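Local coordinates for metallo-beta-lactamase 1 (Acinetobacter baumannii, PDB 5MMD), which probably hydrolyses beta-lactam antibiotics to substituted beta-amino acids with the help of zinc, as a class B enzyme of the metallo-beta-lactamase superfamily, at residues S76-E81 and G157-R162; K120-S125 and V133-G138; T96-A101 and F124-G129; D178-S183 and V215-A220. All blocks are in the same frame, centred on the assembly; numbering follows the deposited sequence.

Contact 1. Residues S76-E81 and G157-R162. With ZN (zinc ion), chain E; ZN (zinc ion), chain C.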
loop_
_atom_site.group_PDB
_atom_site.type_symbol
_atom_site.label_atom_id
_atom_site.label_comp_id
_atom_site.label_asym_id
_atom_site.label_seq_id
_atom_site.Cartn_x
_atom_site.Cartn_y
_atom_site.Cartn_z
ATOM N N SER A 76 3.180 3.476 5.338
ATOM C CA SER A 76 3.147 3.779 3.896
ATOM C C SER A 76 4.092 2.827 3.166
ATOM O O SER A 76 5.218 2.611 3.604
ATOM C CB SER A 76 3.505 5.226 3.602
ATOM O OG SER A 76 2.588 6.102 4.199
ATOM N N THR A 77 3.617 2.241 2.066
ATOM C CA THR A 77 4.309 1.097 1.478
ATOM C C THR A 77 5.251 1.478 0.339
ATOM O O THR A 77 6.021 0.641 -0.131
ATOM C CB THR A 77 3.286 0.026 0.987
ATOM O OG1 THR A 77 2.441 0.573 -0.041
ATOM C CG2 THR A 77 2.420 -0.424 2.132
ATOM N N HIS A 78 5.189 2.730 -0.116
ATOM C CA HIS A 78 6.358 3.319 -0.802
ATOM C C HIS A 78 6.188 4.826 -0.781
ATOM O O HIS A 78 5.188 5.328 -0.240
ATOM C CB HIS A 78 6.550 2.779 -2.233
ATOM C CG HIS A 78 5.445 3.092 -3.196
ATOM N ND1 HIS A 78 4.202 2.487 -3.151
ATOM C CD2 HIS A 78 5.440 3.874 -4.319
ATOM C CE1 HIS A 78 3.467 2.929 -4.155
ATOM N NE2 HIS A 78 4.198 3.754 -4.885
ATOM N N SER A 79 7.132 5.546 -1.393
ATOM C CA SER A 79 7.188 6.992 -1.221
ATOM C C SER A 79 6.140 7.817 -1.998
ATOM O O SER A 79 5.877 8.963 -1.612
ATOM C CB SER A 79 8.591 7.509 -1.610
ATOM O OG SER A 79 8.806 7.370 -2.996
ATOM N N HIS A 80 5.534 7.251 -3.049
ATOM C CA HIS A 80 4.649 8.046 -3.934
ATOM C C HIS A 80 3.464 8.669 -3.192
ATOM O O HIS A 80 2.961 8.145 -2.184
ATOM C CB HIS A 80 4.163 7.218 -5.114
ATOM C CG HIS A 80 5.235 6.932 -6.124
ATOM N ND1 HIS A 80 5.151 5.903 -7.036
ATOM C CD2 HIS A 80 6.412 7.558 -6.362
ATOM C CE1 HIS A 80 6.228 5.915 -7.801
ATOM N NE2 HIS A 80 7.015 6.899 -7.401
ATOM N N GLU A 81 3.095 9.844 -3.673
ATOM C CA GLU A 81 2.074 10.675 -3.060
ATOM C C GLU A 81 0.730 9.959 -2.846
ATOM O O GLU A 81 0.013 10.297 -1.912
ATOM C CB GLU A 81 1.858 11.906 -3.916
ATOM C CG GLU A 81 1.027 12.999 -3.296
ATOM C CD GLU A 81 1.694 13.725 -2.148
ATOM O OE1 GLU A 81 1.016 14.596 -1.577
ATOM O OE2 GLU A 81 2.886 13.493 -1.840
ATOM N N GLY A 157 -0.810 -5.772 -1.536
ATOM C CA GLY A 157 0.307 -5.734 -2.458
ATOM C C GLY A 157 0.805 -4.335 -2.733
ATOM O O GLY A 157 1.949 -4.153 -3.149
ATOM N N GLY A 158 -0.048 -3.341 -2.532
ATOM C CA GLY A 158 0.282 -2.004 -2.965
ATOM C C GLY A 158 0.592 -1.971 -4.459
ATOM O O GLY A 158 0.208 -2.862 -5.225
ATOM N N CYS A 159 1.283 -0.935 -4.889
ATOM C CA CYS A 159 1.407 -0.728 -6.328
ATOM C C CYS A 159 2.410 -1.672 -6.926
ATOM O O CYS A 159 2.566 -1.698 -8.132
ATOM C CB CYS A 159 1.735 0.710 -6.605
ATOM S SG CYS A 159 0.524 1.747 -5.811
ATOM N N PHE A 160 3.052 -2.471 -6.074
ATOM C CA PHE A 160 3.889 -3.582 -6.496
ATOM C C PHE A 160 3.075 -4.659 -7.200
ATOM O O PHE A 160 3.633 -5.498 -7.947
ATOM C CB PHE A 160 4.594 -4.199 -5.268
ATOM C CG PHE A 160 5.418 -5.420 -5.572
ATOM C CD1 PHE A 160 6.613 -5.308 -6.254
ATOM C CD2 PHE A 160 5.006 -6.691 -5.158
ATOM C CE1 PHE A 160 7.387 -6.419 -6.537
ATOM C CE2 PHE A 160 5.787 -7.807 -5.426
ATOM C CZ PHE A 160 6.979 -7.663 -6.130
ATOM N N ILE A 161 1.774 -4.680 -6.911
ATOM C CA ILE A 161 0.879 -5.702 -7.457
ATOM C C ILE A 161 -0.148 -5.034 -8.321
ATOM O O ILE A 161 -0.767 -4.062 -7.911
ATOM C CB ILE A 161 0.161 -6.553 -6.325
ATOM C CG1 ILE A 161 1.179 -7.356 -5.514
ATOM C CG2 ILE A 161 -0.918 -7.474 -6.935
ATOM C CD1 ILE A 161 2.092 -8.257 -6.362
ATOM N N ARG A 162 -0.312 -5.548 -9.538
ATOM C CA ARG A 162 -1.288 -5.031 -10.482
ATOM C C ARG A 162 -2.613 -5.776 -10.433
ATOM O O ARG A 162 -2.656 -6.980 -10.186
ATOM C CB ARG A 162 -0.726 -5.113 -11.897
ATOM C CG ARG A 162 0.576 -4.311 -12.048
ATOM C CD ARG A 162 0.335 -2.804 -11.917
ATOM N NE ARG A 162 -0.405 -2.302 -13.085
ATOM C CZ ARG A 162 -0.985 -1.109 -13.179
ATOM N NH1 ARG A 162 -0.941 -0.224 -12.172
ATOM N NH2 ARG A 162 -1.587 -0.798 -14.314
HETATM ZN ZN ZN E . 3.777 4.426 -6.874
HETATM ZN ZN ZN C . 0.358 3.889 -6.788
HETATM O O HOH W 1 2.821 0.209 -2.571
HETATM O O HOH W 2 2.084 4.931 -7.240
#
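The imidazole of His78 turns its rim, not a face, to the sulfur of Cys159: CE1 of His78 lies 3.6 Å from Cys159 SG, and the sulfur sits 80° off the ring normal, close to the ring plane. With CG placed between the backbone N and the carbonyl carbon (chi1 64°), the His78 ring reaches across toward 157-162 and puts its two nitrogens to separate uses. NE2 binds one zinc ion at 2.1 Å, beside His80 ND1, and His140 adds the third histidine. Cys159 SG holds the second zinc at 2.4 Å, in a site completed by Asp82 and His201. One water accepts from His78 ND1 at 2.7 Å and from Cys159 N at 3.0 Å, and donates to Thr77 OG1, which is also hydrogen-bonded to Asp49. Held by zinc at NE2 and by this water at ND1, the imidazole has its rotation set from both nitrogens, and the water ties the loop 76-81 to the turn after strand 154-158. Another water lies 1.8 Å from the first zinc and 2.1 Å from the second. This is the dinuclear site of a class B enzyme, and a water so doubly coordinated is probably polarised toward hydroxide.

Contact 2. Residues K120-S125 and V133-G138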
loop_
_atom_site.group_PDB
_atom_site.type_symbol
_atom_site.label_atom_id
_atom_site.label_comp_id
_atom_site.label_asym_id
_atom_site.label_seq_id
_atom_site.Cartn_x
_atom_site.Cartn_y
_atom_site.Cartn_z
ATOM N N LYS A 120 14.580 -0.762 9.233
ATOM C CA LYS A 120 15.519 -1.341 8.296
ATOM C C LYS A 120 15.195 -2.821 8.156
ATOM O O LYS A 120 14.448 -3.387 8.954
ATOM C CB LYS A 120 16.975 -1.145 8.797
ATOM C CG LYS A 120 17.404 0.308 8.857
ATOM C CD LYS A 120 18.930 0.470 8.856
ATOM C CE LYS A 120 19.525 0.364 7.451
ATOM N NZ LYS A 120 19.303 1.586 6.609
ATOM N N GLY A 121 15.753 -3.474 7.157
ATOM C CA GLY A 121 15.571 -4.917 7.063
ATOM C C GLY A 121 14.370 -5.301 6.231
ATOM O O GLY A 121 13.468 -4.501 6.023
ATOM N N ASN A 122 14.366 -6.530 5.744
ATOM C CA ASN A 122 13.369 -6.947 4.782
ATOM C C ASN A 122 12.047 -7.350 5.380
ATOM O O ASN A 122 11.109 -7.545 4.632
ATOM C CB ASN A 122 13.905 -8.106 3.956
ATOM C CG ASN A 122 15.210 -7.755 3.296
ATOM O OD1 ASN A 122 16.231 -8.422 3.488
ATOM N ND2 ASN A 122 15.198 -6.667 2.554
ATOM N N GLU A 123 11.994 -7.514 6.711
ATOM C CA GLU A 123 10.725 -7.802 7.397
ATOM C C GLU A 123 10.576 -7.031 8.715
ATOM O O GLU A 123 11.540 -6.588 9.330
ATOM C CB GLU A 123 10.567 -9.306 7.663
ATOM C CG GLU A 123 10.723 -10.157 6.408
ATOM C CD GLU A 123 10.318 -11.612 6.596
ATOM O OE1 GLU A 123 9.137 -11.878 6.894
ATOM O OE2 GLU A 123 11.193 -12.491 6.454
ATOM N N PHE A 124 9.332 -6.881 9.129
ATOM C CA PHE A 124 8.970 -6.005 10.219
ATOM C C PHE A 124 7.570 -6.439 10.580
ATOM O O PHE A 124 6.839 -6.955 9.725
ATOM C CB PHE A 124 9.018 -4.542 9.773
ATOM C CG PHE A 124 8.878 -3.539 10.886
ATOM C CD1 PHE A 124 9.826 -3.469 11.902
ATOM C CD2 PHE A 124 7.834 -2.610 10.881
ATOM C CE1 PHE A 124 9.733 -2.523 12.942
ATOM C CE2 PHE A 124 7.732 -1.657 11.936
ATOM C CZ PHE A 124 8.697 -1.621 12.952
ATOM N N SER A 125 7.186 -6.220 11.824
ATOM C CA SER A 125 5.827 -6.531 12.228
ATOM C C SER A 125 5.277 -5.377 13.049
ATOM O O SER A 125 6.021 -4.656 13.714
ATOM C CB SER A 125 5.779 -7.848 12.999
ATOM O OG SER A 125 5.911 -7.601 14.360
ATOM N N VAL A 133 5.114 -7.073 7.610
ATOM C CA VAL A 133 5.604 -6.269 6.484
ATOM C C VAL A 133 6.772 -6.986 5.842
ATOM O O VAL A 133 7.603 -7.569 6.526
ATOM C CB VAL A 133 6.004 -4.876 6.936
ATOM C CG1 VAL A 133 6.401 -3.973 5.727
ATOM C CG2 VAL A 133 4.894 -4.250 7.715
ATOM N N TYR A 134 6.814 -6.959 4.516
ATOM C CA TYR A 134 7.852 -7.631 3.755
ATOM C C TYR A 134 8.313 -6.820 2.548
ATOM O O TYR A 134 7.498 -6.332 1.754
ATOM C CB TYR A 134 7.356 -8.976 3.263
ATOM C CG TYR A 134 8.261 -9.733 2.300
ATOM C CD1 TYR A 134 9.534 -10.088 2.649
ATOM C CD2 TYR A 134 7.791 -10.140 1.045
ATOM C CE1 TYR A 134 10.358 -10.797 1.788
ATOM C CE2 TYR A 134 8.600 -10.860 0.175
ATOM C CZ TYR A 134 9.890 -11.194 0.568
ATOM O OH TYR A 134 10.749 -11.903 -0.263
ATOM N N TYR A 135 9.623 -6.735 2.392
ATOM C CA TYR A 135 10.203 -6.193 1.170
ATOM C C TYR A 135 10.591 -7.291 0.180
ATOM O O TYR A 135 11.545 -8.043 0.422
ATOM C CB TYR A 135 11.420 -5.355 1.532
ATOM C CG TYR A 135 12.159 -4.780 0.356
ATOM C CD1 TYR A 135 11.579 -3.803 -0.443
ATOM C CD2 TYR A 135 13.457 -5.183 0.069
ATOM C CE1 TYR A 135 12.281 -3.243 -1.522
ATOM C CE2 TYR A 135 14.157 -4.629 -1.012
ATOM C CZ TYR A 135 13.541 -3.678 -1.801
ATOM O OH TYR A 135 14.240 -3.121 -2.845
ATOM N N PRO A 136 9.870 -7.385 -0.935
ATOM C CA PRO A 136 10.140 -8.438 -1.911
ATOM C C PRO A 136 11.285 -8.098 -2.854
ATOM O O PRO A 136 11.780 -8.978 -3.542
ATOM C CB PRO A 136 8.811 -8.553 -2.674
ATOM C CG PRO A 136 8.240 -7.151 -2.649
ATOM C CD PRO A 136 8.683 -6.579 -1.302
ATOM N N GLY A 137 11.740 -6.855 -2.836
ATOM C CA GLY A 137 12.740 -6.409 -3.787
ATOM C C GLY A 137 12.060 -5.400 -4.692
ATOM O O GLY A 137 10.861 -5.143 -4.549
ATOM N N GLY A 138 12.816 -4.818 -5.628
ATOM C CA GLY A 138 12.265 -3.729 -6.415
ATOM C C GLY A 138 11.223 -4.200 -7.405
ATOM O O GLY A 138 11.256 -5.362 -7.799
HETATM O O HOH W 3 7.244 -10.294 7.231
#
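Asn122 lays its side-chain amide at the edge of the Tyr135 ring, Asn122 ND2 3.4 Å from Tyr135 CD2, with the amide and ring planes only 16° apart. Tyr135 has CG anti to its own N (chi1 177°), which brings the ring edge at CD2 to Asn122 ND2, while its OH is hydrogen-bonded to Ile142 O. The peptide N-H of Tyr135 also donates to Asn122 O, over 2.8 Å and nearly straight at 171°. Beyond this bond the segments run antiparallel as the two arms of a beta hairpin, at the outer border of the five-stranded sheet. Phe124 and Val133 form its hydrogen-bonded pair: Val133 N to Phe124 O is short, 2.7 Å, whereas the return bond from Phe124 N to Val133 O is longer and bent. On the face bearing Glu123 and Tyr134, Glu123 CG lies 3.9 Å from Tyr134 CD1, at the ring edge. The carboxylate is turned steeply against that ring. Glu123 OE1 accepts a hydrogen bond from a water that also donates to Val133 O, and it forms a salt bridge with Lys190, which makes a cation-pi contact with Tyr134. The carboxylate and the aromatic ring thus share one cation, probably anchoring this face of the hairpin to the end of helix 180-190.

Contact 3. Residues T96-A101 and F124-G129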
loop_
_atom_site.group_PDB
_atom_site.type_symbol
_atom_site.label_atom_id
_atom_site.label_comp_id
_atom_site.label_asym_id
_atom_site.label_seq_id
_atom_site.Cartn_x
_atom_site.Cartn_y
_atom_site.Cartn_z
ATOM N N THR A 96 1.192 8.024 15.042
ATOM C CA THR A 96 2.437 7.438 14.539
ATOM C C THR A 96 2.370 6.931 13.087
ATOM O O THR A 96 1.555 6.090 12.722
ATOM C CB THR A 96 2.901 6.288 15.439
ATOM O OG1 THR A 96 2.934 6.756 16.777
ATOM C CG2 THR A 96 4.275 5.838 15.054
ATOM N N THR A 97 3.262 7.472 12.275
ATOM C CA THR A 97 3.443 7.083 10.898
ATOM C C THR A 97 4.696 6.228 10.776
ATOM O O THR A 97 5.726 6.491 11.418
ATOM C CB THR A 97 3.552 8.314 9.983
ATOM O OG1 THR A 97 4.582 9.180 10.477
ATOM C CG2 THR A 97 2.261 9.073 9.990
ATOM N N TYR A 98 4.586 5.184 9.984
ATOM C CA TYR A 98 5.692 4.281 9.708
ATOM C C TYR A 98 6.019 4.245 8.213
ATOM O O TYR A 98 5.143 4.341 7.375
ATOM C CB TYR A 98 5.385 2.844 10.139
ATOM C CG TYR A 98 5.074 2.638 11.587
ATOM C CD1 TYR A 98 6.022 2.118 12.440
ATOM C CD2 TYR A 98 3.820 2.915 12.101
ATOM C CE1 TYR A 98 5.746 1.924 13.786
ATOM C CE2 TYR A 98 3.531 2.714 13.441
ATOM C CZ TYR A 98 4.471 2.195 14.261
ATOM O OH TYR A 98 4.188 1.996 15.605
ATOM N N ALA A 99 7.298 4.023 7.909
ATOM C CA ALA A 99 7.734 3.674 6.572
ATOM C C ALA A 99 9.057 2.956 6.682
ATOM O O ALA A 99 9.668 2.965 7.744
ATOM C CB ALA A 99 7.858 4.909 5.706
ATOM N N SER A 100 9.523 2.326 5.616
ATOM C CA SER A 100 10.879 1.777 5.660
ATOM C C SER A 100 11.920 2.927 5.714
ATOM O O SER A 100 11.634 4.060 5.334
ATOM C CB SER A 100 11.151 0.897 4.447
ATOM O OG SER A 100 11.263 1.686 3.257
ATOM N N ALA A 101 13.118 2.632 6.205
ATOM C CA ALA A 101 14.202 3.639 6.207
ATOM C C ALA A 101 14.452 4.150 4.763
ATOM O O ALA A 101 14.671 5.320 4.565
ATOM C CB ALA A 101 15.438 3.082 6.769
ATOM N N PHE A 124 9.332 -6.881 9.129
ATOM C CA PHE A 124 8.970 -6.005 10.219
ATOM C C PHE A 124 7.570 -6.439 10.580
ATOM O O PHE A 124 6.839 -6.955 9.725
ATOM C CB PHE A 124 9.018 -4.542 9.773
ATOM C CG PHE A 124 8.878 -3.539 10.886
ATOM C CD1 PHE A 124 9.826 -3.469 11.902
ATOM C CD2 PHE A 124 7.834 -2.610 10.881
ATOM C CE1 PHE A 124 9.733 -2.523 12.942
ATOM C CE2 PHE A 124 7.732 -1.657 11.936
ATOM C CZ PHE A 124 8.697 -1.621 12.952
ATOM N N SER A 125 7.186 -6.220 11.824
ATOM C CA SER A 125 5.827 -6.531 12.228
ATOM C C SER A 125 5.277 -5.377 13.049
ATOM O O SER A 125 6.021 -4.656 13.714
ATOM C CB SER A 125 5.779 -7.848 12.999
ATOM O OG SER A 125 5.911 -7.601 14.360
ATOM N N LEU A 126 3.978 -5.174 12.931
ATOM C CA LEU A 126 3.274 -4.082 13.567
ATOM C C LEU A 126 2.030 -4.598 14.285
ATOM O O LEU A 126 1.530 -5.678 13.998
ATOM C CB LEU A 126 2.845 -3.043 12.530
ATOM C CG LEU A 126 3.937 -2.312 11.736
ATOM C CD1 LEU A 126 3.356 -1.680 10.505
ATOM C CD2 LEU A 126 4.506 -1.264 12.588
ATOM N N MET A 127 1.525 -3.779 15.190
ATOM C CA MET A 127 0.326 -4.073 15.946
ATOM C C MET A 127 0.358 -5.510 16.549
ATOM O O MET A 127 -0.504 -6.342 16.274
ATOM C CB MET A 127 -0.919 -3.846 15.065
ATOM C CG MET A 127 -2.124 -3.446 15.919
ATOM S SD MET A 127 -3.513 -2.692 15.060
ATOM C CE MET A 127 -3.768 -3.946 13.816
ATOM N N ASP A 128 1.387 -5.780 17.343
ATOM C CA ASP A 128 1.562 -7.085 18.020
ATOM C C ASP A 128 1.524 -8.242 17.038
ATOM O O ASP A 128 0.968 -9.335 17.328
ATOM C CB ASP A 128 0.503 -7.305 19.077
ATOM C CG ASP A 128 0.514 -6.245 20.143
ATOM O OD1 ASP A 128 1.570 -5.652 20.411
ATOM O OD2 ASP A 128 -0.546 -6.027 20.757
ATOM N N GLY A 129 2.125 -7.996 15.881
ATOM C CA GLY A 129 2.331 -9.024 14.884
ATOM C C GLY A 129 1.081 -9.271 14.051
ATOM O O GLY A 129 1.067 -10.137 13.189
#
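A CH-pi contact between Leu126 and Tyr98 carries most of the meeting. Methyl CD2 of Leu126 stands over one face of the phenol ring of Tyr98, 3.7 Å from its centroid and 15° off the ring normal. It is displaced slightly toward the rim, and its closest ring atom is Tyr98 CE1 at 3.6 Å. The two side chains come from opposing backbones and overlap near their ends. In Tyr98, CG lies beside the backbone N and anti to the carbonyl carbon (chi1 -59°), and from there the ring spans the gap between backbones whose closest CA atoms, Tyr98 and Leu126, are 9.5 Å apart. These strands belong to different sheets, 97-100 to the seven-stranded one and 123-126 to the border of the five-stranded one, and the contact lies between the two sheets of the alpha-beta/beta-alpha sandwich of metallo-beta-lactamases. Looser apolar packing comes from Phe124, whose side chain crosses that of Tyr98 at about a right angle; Tyr98 CD1 lies at the edge of the Phe124 ring, 4.2 Å from Phe124 CE2. Strands of the larger sheet extend the apolar surroundings: Phe124 also touches Phe119, and Leu126 packs against Phe46 and Ile75. The Tyr98 backbone is hydrogen-bonded to Ser74 of the neighbouring strand 70-75 and to Ser76 just after it.

Contact 4. Residues D178-S183 and V215-A220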
loop_
_atom_site.group_PDB
_atom_site.type_symbol
_atom_site.label_atom_id
_atom_site.label_comp_id
_atom_site.label_asym_id
_atom_site.label_seq_id
_atom_site.Cartn_x
_atom_site.Cartn_y
_atom_site.Cartn_z
ATOM N N ASP A 178 13.731 -4.887 -14.328
ATOM C CA ASP A 178 14.515 -6.100 -14.374
ATOM C C ASP A 178 14.492 -6.873 -13.048
ATOM O O ASP A 178 14.665 -8.089 -13.027
ATOM C CB ASP A 178 15.931 -5.746 -14.784
ATOM C CG ASP A 178 16.007 -5.235 -16.220
ATOM O OD1 ASP A 178 15.091 -5.533 -17.039
ATOM O OD2 ASP A 178 16.972 -4.515 -16.527
ATOM N N GLN A 179 14.238 -6.181 -11.946
ATOM C CA GLN A 179 14.115 -6.848 -10.648
ATOM C C GLN A 179 12.690 -7.352 -10.342
ATOM O O GLN A 179 12.513 -8.264 -9.520
ATOM C CB GLN A 179 14.562 -5.906 -9.540
ATOM C CG GLN A 179 16.038 -5.429 -9.651
ATOM C CD GLN A 179 16.381 -4.450 -8.530
ATOM O OE1 GLN A 179 15.610 -4.304 -7.567
ATOM N NE2 GLN A 179 17.513 -3.755 -8.660
ATOM N N TRP A 180 11.693 -6.768 -11.006
ATOM C CA TRP A 180 10.284 -7.025 -10.680
ATOM C C TRP A 180 9.882 -8.507 -10.793
ATOM O O TRP A 180 9.193 -9.028 -9.927
ATOM C CB TRP A 180 9.375 -6.179 -11.569
ATOM C CG TRP A 180 8.040 -5.868 -10.943
ATOM C CD1 TRP A 180 7.345 -6.633 -10.027
ATOM C CD2 TRP A 180 7.237 -4.714 -11.183
ATOM N NE1 TRP A 180 6.176 -6.023 -9.692
ATOM C CE2 TRP A 180 6.073 -4.843 -10.383
ATOM C CE3 TRP A 180 7.375 -3.589 -12.006
ATOM C CZ2 TRP A 180 5.050 -3.893 -10.400
ATOM C CZ3 TRP A 180 6.389 -2.637 -11.998
ATOM C CH2 TRP A 180 5.224 -2.793 -11.207
ATOM N N PRO A 181 10.316 -9.198 -11.850
ATOM C CA PRO A 181 9.941 -10.614 -11.873
ATOM C C PRO A 181 10.460 -11.411 -10.663
ATOM O O PRO A 181 9.656 -12.124 -10.052
ATOM C CB PRO A 181 10.563 -11.128 -13.173
ATOM C CG PRO A 181 10.780 -9.897 -14.027
ATOM C CD PRO A 181 11.112 -8.809 -13.033
ATOM N N GLN A 182 11.739 -11.293 -10.287
ATOM C CA GLN A 182 12.188 -12.078 -9.137
ATOM C C GLN A 182 11.461 -11.605 -7.882
ATOM O O GLN A 182 11.129 -12.408 -7.019
ATOM C CB GLN A 182 13.699 -12.017 -8.924
ATOM C CG GLN A 182 14.181 -13.011 -7.820
ATOM O OE1 GLN A 182 13.943 -15.072 -9.080
ATOM N NE2 GLN A 182 12.912 -14.998 -7.081
ATOM N N SER A 183 11.177 -10.315 -7.769
ATOM C CA SER A 183 10.468 -9.872 -6.581
ATOM C C SER A 183 9.070 -10.445 -6.509
ATOM O O SER A 183 8.574 -10.738 -5.430
ATOM C CB SER A 183 10.395 -8.354 -6.531
ATOM O OG SER A 183 11.712 -7.854 -6.623
ATOM N N VAL A 215 3.767 -12.318 -14.496
ATOM C CA VAL A 215 3.721 -12.417 -15.965
ATOM C C VAL A 215 3.935 -11.061 -16.610
ATOM O O VAL A 215 4.748 -10.937 -17.550
ATOM C CB VAL A 215 2.378 -13.019 -16.454
ATOM C CG1 VAL A 215 2.178 -12.784 -17.947
ATOM C CG2 VAL A 215 2.337 -14.478 -16.107
ATOM N N LEU A 216 3.253 -10.040 -16.101
ATOM C CA LEU A 216 3.389 -8.688 -16.641
ATOM C C LEU A 216 4.831 -8.189 -16.489
ATOM O O LEU A 216 5.371 -7.487 -17.361
ATOM C CB LEU A 216 2.425 -7.728 -15.951
ATOM C CG LEU A 216 0.919 -7.978 -16.118
ATOM C CD1 LEU A 216 0.110 -6.849 -15.519
ATOM C CD2 LEU A 216 0.575 -8.189 -17.550
ATOM N N ALA A 217 5.457 -8.555 -15.386
ATOM C CA ALA A 217 6.817 -8.082 -15.106
ATOM C C ALA A 217 7.793 -8.780 -16.034
ATOM O O ALA A 217 8.665 -8.135 -16.622
ATOM C CB ALA A 217 7.178 -8.312 -13.662
ATOM N N GLU A 218 7.598 -10.090 -16.207
ATOM C CA GLU A 218 8.428 -10.886 -17.097
ATOM C C GLU A 218 8.314 -10.383 -18.533
ATOM O O GLU A 218 9.331 -10.237 -19.234
ATOM C CB GLU A 218 8.056 -12.378 -16.983
ATOM C CG GLU A 218 8.698 -13.010 -15.712
ATOM C CD GLU A 218 8.424 -14.499 -15.504
ATOM O OE1 GLU A 218 7.720 -15.132 -16.316
ATOM O OE2 GLU A 218 8.946 -15.048 -14.512
ATOM N N LYS A 219 7.091 -10.076 -18.953
ATOM C CA LYS A 219 6.822 -9.588 -20.306
ATOM C C LYS A 219 7.519 -8.241 -20.557
ATOM O O LYS A 219 8.175 -8.074 -21.567
ATOM C CB LYS A 219 5.311 -9.466 -20.544
ATOM C CG LYS A 219 4.695 -10.763 -21.119
ATOM C CD LYS A 219 3.199 -10.680 -21.341
ATOM C CE LYS A 219 2.708 -11.908 -22.094
ATOM N N ALA A 220 7.380 -7.309 -19.623
ATOM C CA ALA A 220 8.039 -6.014 -19.732
ATOM C C ALA A 220 9.558 -6.186 -19.742
ATOM O O ALA A 220 10.242 -5.635 -20.596
ATOM C CB ALA A 220 7.603 -5.101 -18.607
#
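The first turn of helix 180-190 comes up against the C-terminal helix 208-223, and their backbones approach most closely at Pro181 and Ala217, whose CA atoms are just 5.2 Å apart. Both helices lie on the outside of the five-stranded sheet, in the second half of the alpha-beta/beta-alpha sandwich. Such a close approach is possible because Ala217 offers no more than a methyl group at this point. Its CB fits against the start of the other helix, 3.7 Å from Trp180 CB and equally near Pro181 N. The Pro181 ring lies over the Ala217 backbone, with CG 3.8 Å from the carbonyl O of Ala217. Farther out, Pro181 CB meets the aliphatic part of Glu218 at CG, 3.7 Å away, while the carboxylate goes on to a salt bridge with Arg185. A chi1 of -153°, some way off fully trans, swings the indole of Trp180 from the helix pair toward the zinc site, where it touches the zinc ligand His140 and stacks with Phe160. Its NE1 donates a hydrogen bond to Phe160 O. The Ala217 methyl also reaches the indole, with Ala217 CB 3.8 Å from Trp180 CG.

From the N terminus, the chain first enters contact 1 at 76-81, and this loop closes only when 157-162 is reached. Contacts 2 and 3 both fall within it. Contact 3 opens on strand 97-100 and ends on 124-129, overlapping the first arm of contact 2 at Phe124 and Ser125; contact 2 then closes its short hairpin at 133-138. Contact 4 follows in series, joining 178-183 to the C-terminal helix. Contact 3 spans the two sheets, contact 2 shapes the edge of the smaller one, and contact 1 brings both halves to the zinc ions. Phe160 packs on Pro136 and on the start of helix 180-190, linking contacts 1, 2 and 4, while contacts 3 and 4 remain about 13 Å apart at their nearest atoms.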